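Local atomic coordinates of CdnC (Chryseobacterium gregarium DSM 19109, PDB entry 7MGV), a protein that probably uses ATP to close omega-ester macrocycles in a ribosomally made precursor peptide, as an ATP-grasp ligase of graspetide biosynthesis. Residues E320-W323 with L324-T328; D146-E149 with E150-K153; E330-I333 with S334-I337. All blocks are in the same frame, centred on the assembly; numbering follows the deposited sequence.

Overall arrangement
Contacts 1 and 3 are neighbours, their centres 9 Å apart, and both lie on the same side of the chain's centre. They follow each other along the chain: the short helix 322-325 runs through a turn into helix 332-341, and the carboxylate of Asp-325 in contact 1 reaches the first turn of contact 3, with OD2 2.6 Å from Ser-334 OG. Contact 2 stands apart at the start of helix 148-158, its centre 25 Å from that of contact 1 and 28 Å from that of contact 3. ADP is near both contact 1 and contact 2: the side chains of Trp-323 and of Leu-152 each lie about 8 Å from it.

Contact 1 (E320-W323 with L324-T328); sequences EFFW and LDNLT
Backbone bonds close the single turn of helix 322-325: Asp-325 N reaches Phe-321 O at 2.7 Å, and Asn-326 N reaches Phe-322 O at 2.9 Å. At the start of the turn Glu-320 OE1 accepts twice, from Phe-322 N in an almost straight bond of 2.8 Å (176°) and from Phe-321 N, which comes from above the carboxylate plane. Its other oxygen, OE2, pairs with Arg-95.

The apolar part is carried by Trp-323 and Leu-324, side by side and pointing the same way. Trp-323 CG sits between its backbone N and carbonyl carbon (chi1 54°), which lays the indole beside Leu-324; CD2 of the leucine stands over the six-membered ring, 3.6 Å from its centroid, as a CH-pi contact. Trp-273 meets the indole nearly at right angles.

The phenyl rings meet the side chains of Asp-325 and Asn-326. Asn-326 ND2 lies over one face of Phe-322, with ring and amide planes 53° apart, while OD1 comes 3.6 Å from Phe-322 CE2. The Asp-325 methylene, CB, touches the edge of Phe-321 at CD1 (3.8 Å). The Asp-325 carboxylate takes bonds from Ser-334, Asn-331 and the backbone N of Ile-333. With several donors around this buried group, its negative charge is probably well stabilised, and the turn is tied to the next helix.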
# COMPACT_ATOMS: atom_id res chain seq x y z
N GLU A 320 -15.03 -7.71 -8.98
CA GLU A 320 -15.69 -7.60 -10.28
C GLU A 320 -17.20 -7.54 -10.10
O GLU A 320 -17.76 -8.02 -9.11
CB GLU A 320 -15.31 -8.79 -11.17
CG GLU A 320 -14.49 -8.40 -12.39
CD GLU A 320 -15.24 -7.51 -13.36
OE1 GLU A 320 -16.49 -7.49 -13.32
OE2 GLU A 320 -14.58 -6.81 -14.17
N PHE A 321 -17.87 -6.94 -11.09
CA PHE A 321 -19.30 -6.73 -11.04
C PHE A 321 -20.03 -7.10 -12.32
O PHE A 321 -21.27 -7.13 -12.31
CB PHE A 321 -19.61 -5.26 -10.71
CG PHE A 321 -19.24 -4.30 -11.81
CD1 PHE A 321 -20.18 -3.89 -12.74
CD2 PHE A 321 -17.95 -3.82 -11.92
CE1 PHE A 321 -19.84 -3.02 -13.75
CE2 PHE A 321 -17.60 -2.95 -12.93
CZ PHE A 321 -18.55 -2.55 -13.85
N PHE A 322 -19.32 -7.37 -13.41
CA PHE A 322 -19.97 -7.57 -14.71
C PHE A 322 -20.90 -8.78 -14.69
O PHE A 322 -22.00 -8.73 -15.25
CB PHE A 322 -18.91 -7.74 -15.80
CG PHE A 322 -19.40 -7.39 -17.17
CD1 PHE A 322 -18.85 -8.01 -18.29
CD2 PHE A 322 -20.41 -6.46 -17.35
CE1 PHE A 322 -19.30 -7.69 -19.55
CE2 PHE A 322 -20.86 -6.14 -18.61
CZ PHE A 322 -20.31 -6.76 -19.72
N TRP A 323 -20.47 -9.87 -14.05
CA TRP A 323 -21.28 -11.08 -14.02
C TRP A 323 -22.64 -10.84 -13.37
O TRP A 323 -23.65 -11.39 -13.81
CB TRP A 323 -20.52 -12.20 -13.30
CG TRP A 323 -20.03 -11.84 -11.92
CD1 TRP A 323 -19.27 -10.75 -11.57
CD2 TRP A 323 -20.25 -12.57 -10.71
NE1 TRP A 323 -19.01 -10.77 -10.22
CE2 TRP A 323 -19.60 -11.88 -9.67
CE3 TRP A 323 -20.93 -13.76 -10.41
CZ2 TRP A 323 -19.62 -12.32 -8.35
CZ3 TRP A 323 -20.94 -14.20 -9.10
CH2 TRP A 323 -20.29 -13.48 -8.08
N LEU A 324 -22.67 -10.00 -12.33
CA LEU A 324 -23.93 -9.64 -11.69
C LEU A 324 -24.60 -8.43 -12.33
O LEU A 324 -25.82 -8.29 -12.27
CB LEU A 324 -23.72 -9.37 -10.21
CG LEU A 324 -22.82 -10.38 -9.48
CD1 LEU A 324 -22.36 -9.82 -8.14
CD2 LEU A 324 -23.58 -11.68 -9.31
N ASP A 325 -23.82 -7.53 -12.95
CA ASP A 325 -24.41 -6.42 -13.69
C ASP A 325 -25.23 -6.92 -14.87
O ASP A 325 -26.21 -6.28 -15.26
CB ASP A 325 -23.32 -5.46 -14.16
CG ASP A 325 -23.88 -4.24 -14.86
OD1 ASP A 325 -24.79 -3.60 -14.29
OD2 ASP A 325 -23.41 -3.93 -15.97
N ASN A 326 -24.83 -8.05 -15.47
CA ASN A 326 -25.60 -8.64 -16.55
C ASN A 326 -26.92 -9.24 -16.07
O ASN A 326 -27.76 -9.59 -16.91
CB ASN A 326 -24.77 -9.71 -17.26
CG ASN A 326 -23.76 -9.12 -18.22
OD1 ASN A 326 -23.97 -8.04 -18.78
ND2 ASN A 326 -22.65 -9.82 -18.41
N LEU A 327 -27.11 -9.38 -14.76
CA LEU A 327 -28.37 -9.84 -14.20
C LEU A 327 -29.32 -8.69 -13.88
O LEU A 327 -30.47 -8.94 -13.49
CB LEU A 327 -28.12 -10.67 -12.94
CG LEU A 327 -26.93 -11.63 -12.98
CD1 LEU A 327 -26.86 -12.45 -11.70
CD2 LEU A 327 -27.00 -12.55 -14.20
N THR A 328 -28.88 -7.45 -14.04
CA THR A 328 -29.75 -6.29 -13.96
C THR A 328 -30.33 -5.99 -15.34
O THR A 328 -29.95 -6.59 -16.35
CB THR A 328 -28.99 -5.08 -13.42
OG1 THR A 328 -27.85 -4.83 -14.25
CG2 THR A 328 -28.54 -5.32 -11.99

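Contact 2 (D146-E149 with E150-K153)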
# COMPACT_ATOMS: atom_id res chain seq x y z
N ASP A 146 -6.40 -4.16 1.84
CA ASP A 146 -5.80 -5.49 1.90
C ASP A 146 -5.82 -6.08 3.31
O ASP A 146 -5.63 -7.29 3.46
CB ASP A 146 -4.37 -5.46 1.37
CG ASP A 146 -4.30 -5.33 -0.14
OD1 ASP A 146 -5.23 -5.82 -0.82
OD2 ASP A 146 -3.32 -4.75 -0.65
N SER A 147 -6.04 -5.25 4.33
CA SER A 147 -6.06 -5.69 5.72
C SER A 147 -7.44 -6.24 6.04
O SER A 147 -8.37 -5.50 6.38
CB SER A 147 -5.68 -4.54 6.64
OG SER A 147 -5.94 -4.86 8.00
N LYS A 148 -7.60 -7.56 5.92
CA LYS A 148 -8.88 -8.18 6.26
C LYS A 148 -9.18 -8.05 7.75
O LYS A 148 -10.35 -7.98 8.15
CB LYS A 148 -8.87 -9.65 5.83
CG LYS A 148 -8.92 -9.84 4.33
CD LYS A 148 -8.53 -11.26 3.95
CE LYS A 148 -9.08 -11.63 2.58
NZ LYS A 148 -8.80 -10.59 1.55
N GLU A 149 -8.14 -8.01 8.59
CA GLU A 149 -8.34 -7.82 10.02
C GLU A 149 -9.02 -6.48 10.30
O GLU A 149 -9.94 -6.41 11.12
CB GLU A 149 -7.00 -7.90 10.75
CG GLU A 149 -7.11 -8.34 12.21
CD GLU A 149 -5.76 -8.54 12.86
OE1 GLU A 149 -5.60 -8.14 14.03
OE2 GLU A 149 -4.86 -9.10 12.21
N GLU A 150 -8.59 -5.42 9.62
CA GLU A 150 -9.24 -4.13 9.80
C GLU A 150 -10.67 -4.15 9.27
O GLU A 150 -11.55 -3.51 9.84
CB GLU A 150 -8.44 -3.01 9.12
CG GLU A 150 -8.91 -1.63 9.56
CD GLU A 150 -8.45 -0.51 8.64
OE1 GLU A 150 -8.16 -0.79 7.46
OE2 GLU A 150 -8.39 0.64 9.11
N GLN A 151 -10.91 -4.88 8.17
CA GLN A 151 -12.28 -5.03 7.68
C GLN A 151 -13.17 -5.63 8.76
O GLN A 151 -14.25 -5.11 9.05
CB GLN A 151 -12.31 -5.92 6.43
CG GLN A 151 -11.67 -5.32 5.20
CD GLN A 151 -11.65 -6.29 4.04
OE1 GLN A 151 -12.47 -7.20 3.97
NE2 GLN A 151 -10.70 -6.11 3.13
N LEU A 152 -12.72 -6.73 9.38
CA LEU A 152 -13.54 -7.38 10.40
C LEU A 152 -13.72 -6.48 11.62
O LEU A 152 -14.83 -6.38 12.15
CB LEU A 152 -12.91 -8.71 10.80
CG LEU A 152 -12.94 -9.78 9.70
CD1 LEU A 152 -12.22 -11.05 10.14
CD2 LEU A 152 -14.38 -10.09 9.30
N LYS A 153 -12.66 -5.80 12.05
CA LYS A 153 -12.77 -4.93 13.22
C LYS A 153 -13.73 -3.77 12.96
O LYS A 153 -14.58 -3.46 13.80
CB LYS A 153 -11.38 -4.41 13.62
CG LYS A 153 -10.51 -5.46 14.29
CD LYS A 153 -9.11 -4.94 14.56
CE LYS A 153 -8.30 -5.96 15.35
NZ LYS A 153 -6.88 -5.53 15.54
O HOH W 1 -9.17 -2.66 5.82
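Glu-149 and Lys-153, one helical turn apart, run side by side and point the same way. Both chains are extended beyond CG, and Glu-149 OE1 meets Lys-153 NZ at 3.3 Å in a salt bridge whose hydrogen bond is weak.

Ser-147 OG, anti to the backbone N (chi1 168°), accepts from Glu-150 N at 3.2 Å (155°). These three polar ends each have a stronger partner on the second subunit: Thr-66 of that chain for Glu-149 OE1, its Ser-130 for Lys-153 NZ and its Gly-126 O for Ser-147 OG. Glu-150 CB lies 3.3 Å from Ser-147 OG, and the extended chain beyond it leads away from the hydroxyl. Its OE1 is joined through a water to Ser-147 O, at 2.7 Å from the water to OE1, and OE2 pairs with Arg-144. Gln-151 runs extended alongside the start of the helix, CG 3.5 Å from Ser-147 O, and its amide bonds to Leu-145 O and Ile-315 N.

The serine N-cap, bonded to the amide three residues on, is typical of an alpha-helix start, here that of helix 148-158; the i to i+4 glutamate-lysine salt bridge lies early in that helix, at the contact with the second subunit.

Contact 3 (E330-I333 with S334-I337)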
# COMPACT_ATOMS: atom_id res chain seq x y z
N GLU A 330 -30.41 -3.85 -18.39
CA GLU A 330 -29.59 -2.91 -19.15
C GLU A 330 -28.46 -2.34 -18.30
O GLU A 330 -28.16 -1.14 -18.35
CB GLU A 330 -30.45 -1.79 -19.74
CG GLU A 330 -31.54 -2.28 -20.68
CD GLU A 330 -31.20 -2.06 -22.14
OE1 GLU A 330 -30.41 -2.87 -22.69
OE2 GLU A 330 -31.71 -1.09 -22.74
N ASN A 331 -27.82 -3.20 -17.52
CA ASN A 331 -26.55 -2.91 -16.84
C ASN A 331 -26.67 -1.69 -15.92
O ASN A 331 -26.07 -0.64 -16.14
CB ASN A 331 -25.43 -2.72 -17.87
CG ASN A 331 -25.44 -3.79 -18.94
OD1 ASN A 331 -26.00 -3.59 -20.02
ND2 ASN A 331 -24.85 -4.94 -18.65
N ARG A 332 -27.48 -1.87 -14.87
CA ARG A 332 -27.72 -0.78 -13.93
C ARG A 332 -26.47 -0.43 -13.13
O ARG A 332 -26.27 0.74 -12.78
CB ARG A 332 -28.87 -1.13 -12.99
CG ARG A 332 -30.25 -1.02 -13.63
CD ARG A 332 -30.50 0.38 -14.18
NE ARG A 332 -30.24 0.47 -15.61
CZ ARG A 332 -30.25 1.60 -16.31
NH1 ARG A 332 -30.52 2.75 -15.70
NH2 ARG A 332 -30.00 1.59 -17.61
N ILE A 333 -25.61 -1.41 -12.83
CA ILE A 333 -24.39 -1.12 -12.08
C ILE A 333 -23.42 -0.32 -12.94
O ILE A 333 -22.74 0.59 -12.45
CB ILE A 333 -23.75 -2.42 -11.56
CG1 ILE A 333 -24.76 -3.22 -10.74
CG2 ILE A 333 -22.52 -2.11 -10.72
CD1 ILE A 333 -24.22 -4.54 -10.22
N SER A 334 -23.33 -0.65 -14.23
CA SER A 334 -22.50 0.13 -15.14
C SER A 334 -23.01 1.56 -15.25
O SER A 334 -22.21 2.51 -15.27
CB SER A 334 -22.45 -0.53 -16.51
OG SER A 334 -21.90 -1.84 -16.43
N LYS A 335 -24.33 1.74 -15.30
CA LYS A 335 -24.90 3.08 -15.31
C LYS A 335 -24.59 3.82 -14.02
O LYS A 335 -24.31 5.02 -14.03
CB LYS A 335 -26.41 3.00 -15.54
CG LYS A 335 -27.12 4.35 -15.49
CD LYS A 335 -27.52 4.80 -16.88
CE LYS A 335 -28.01 6.24 -16.87
NZ LYS A 335 -26.92 7.18 -16.50
N SER A 336 -24.64 3.11 -12.89
CA SER A 336 -24.28 3.73 -11.62
C SER A 336 -22.84 4.23 -11.64
O SER A 336 -22.56 5.37 -11.27
CB SER A 336 -24.50 2.74 -10.47
OG SER A 336 -25.86 2.70 -10.09
N ILE A 337 -21.92 3.37 -12.10
CA ILE A 337 -20.51 3.75 -12.14
C ILE A 337 -20.30 4.92 -13.09
O ILE A 337 -19.52 5.84 -12.79
CB ILE A 337 -19.65 2.53 -12.54
CG1 ILE A 337 -19.74 1.46 -11.46
CG2 ILE A 337 -18.19 2.94 -12.75
CD1 ILE A 337 -19.14 0.14 -11.84
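Arg-332 bends at chi2 (-58°) and chi3 (98°), which folds its guanidinium back beside Lys-335, whose CG lies anti to the backbone N (chi1 177°). The two side chains belong to the first turn of helix 332-341, with Asn-331 at the N-cap position; the Asn-331 side chain makes no capping bond. They lie alongside and point the same way. Lys-335 CB stands over the centre of one guanidinium face, and Arg-332 NH1 touches Lys-335 CG at 3.8 Å, so that aliphatic carbon covers the flat cation. The two like charges stay apart, Arg-332 NH1 and Lys-335 NZ 5.8 Å from each other, and the lysine turns its NZ to Asp-339. Arg-332 NE bonds to Glu-329 O, and NH2 makes a weak bond of 3.4 Å to Glu-330 O, so the guanidinium reaches back to the carbonyls that precede the helix. An alanine here would remove these bonds, and is likely to cost Glu-329 O its bond from the guanidinium and to uncover the Lys-335 methylenes.

The backbone repeats the i to i+4 pattern: Lys-335 N to Asn-331 O, Ser-336 N to Arg-332 O at 2.9 Å, and Ile-337 N to Ile-333 O. Ile-333 and Ile-337 pack on Val-241 of strand 234-241, and Ser-336 OG bonds to Tyr-246 OH and Asp-244, while Asn-331, Arg-332, Ser-334 and Lys-335 meet helix 35-46. One turn apart, Ile-333 CG2 and Ile-337 CD1 meet at 4.2 Å.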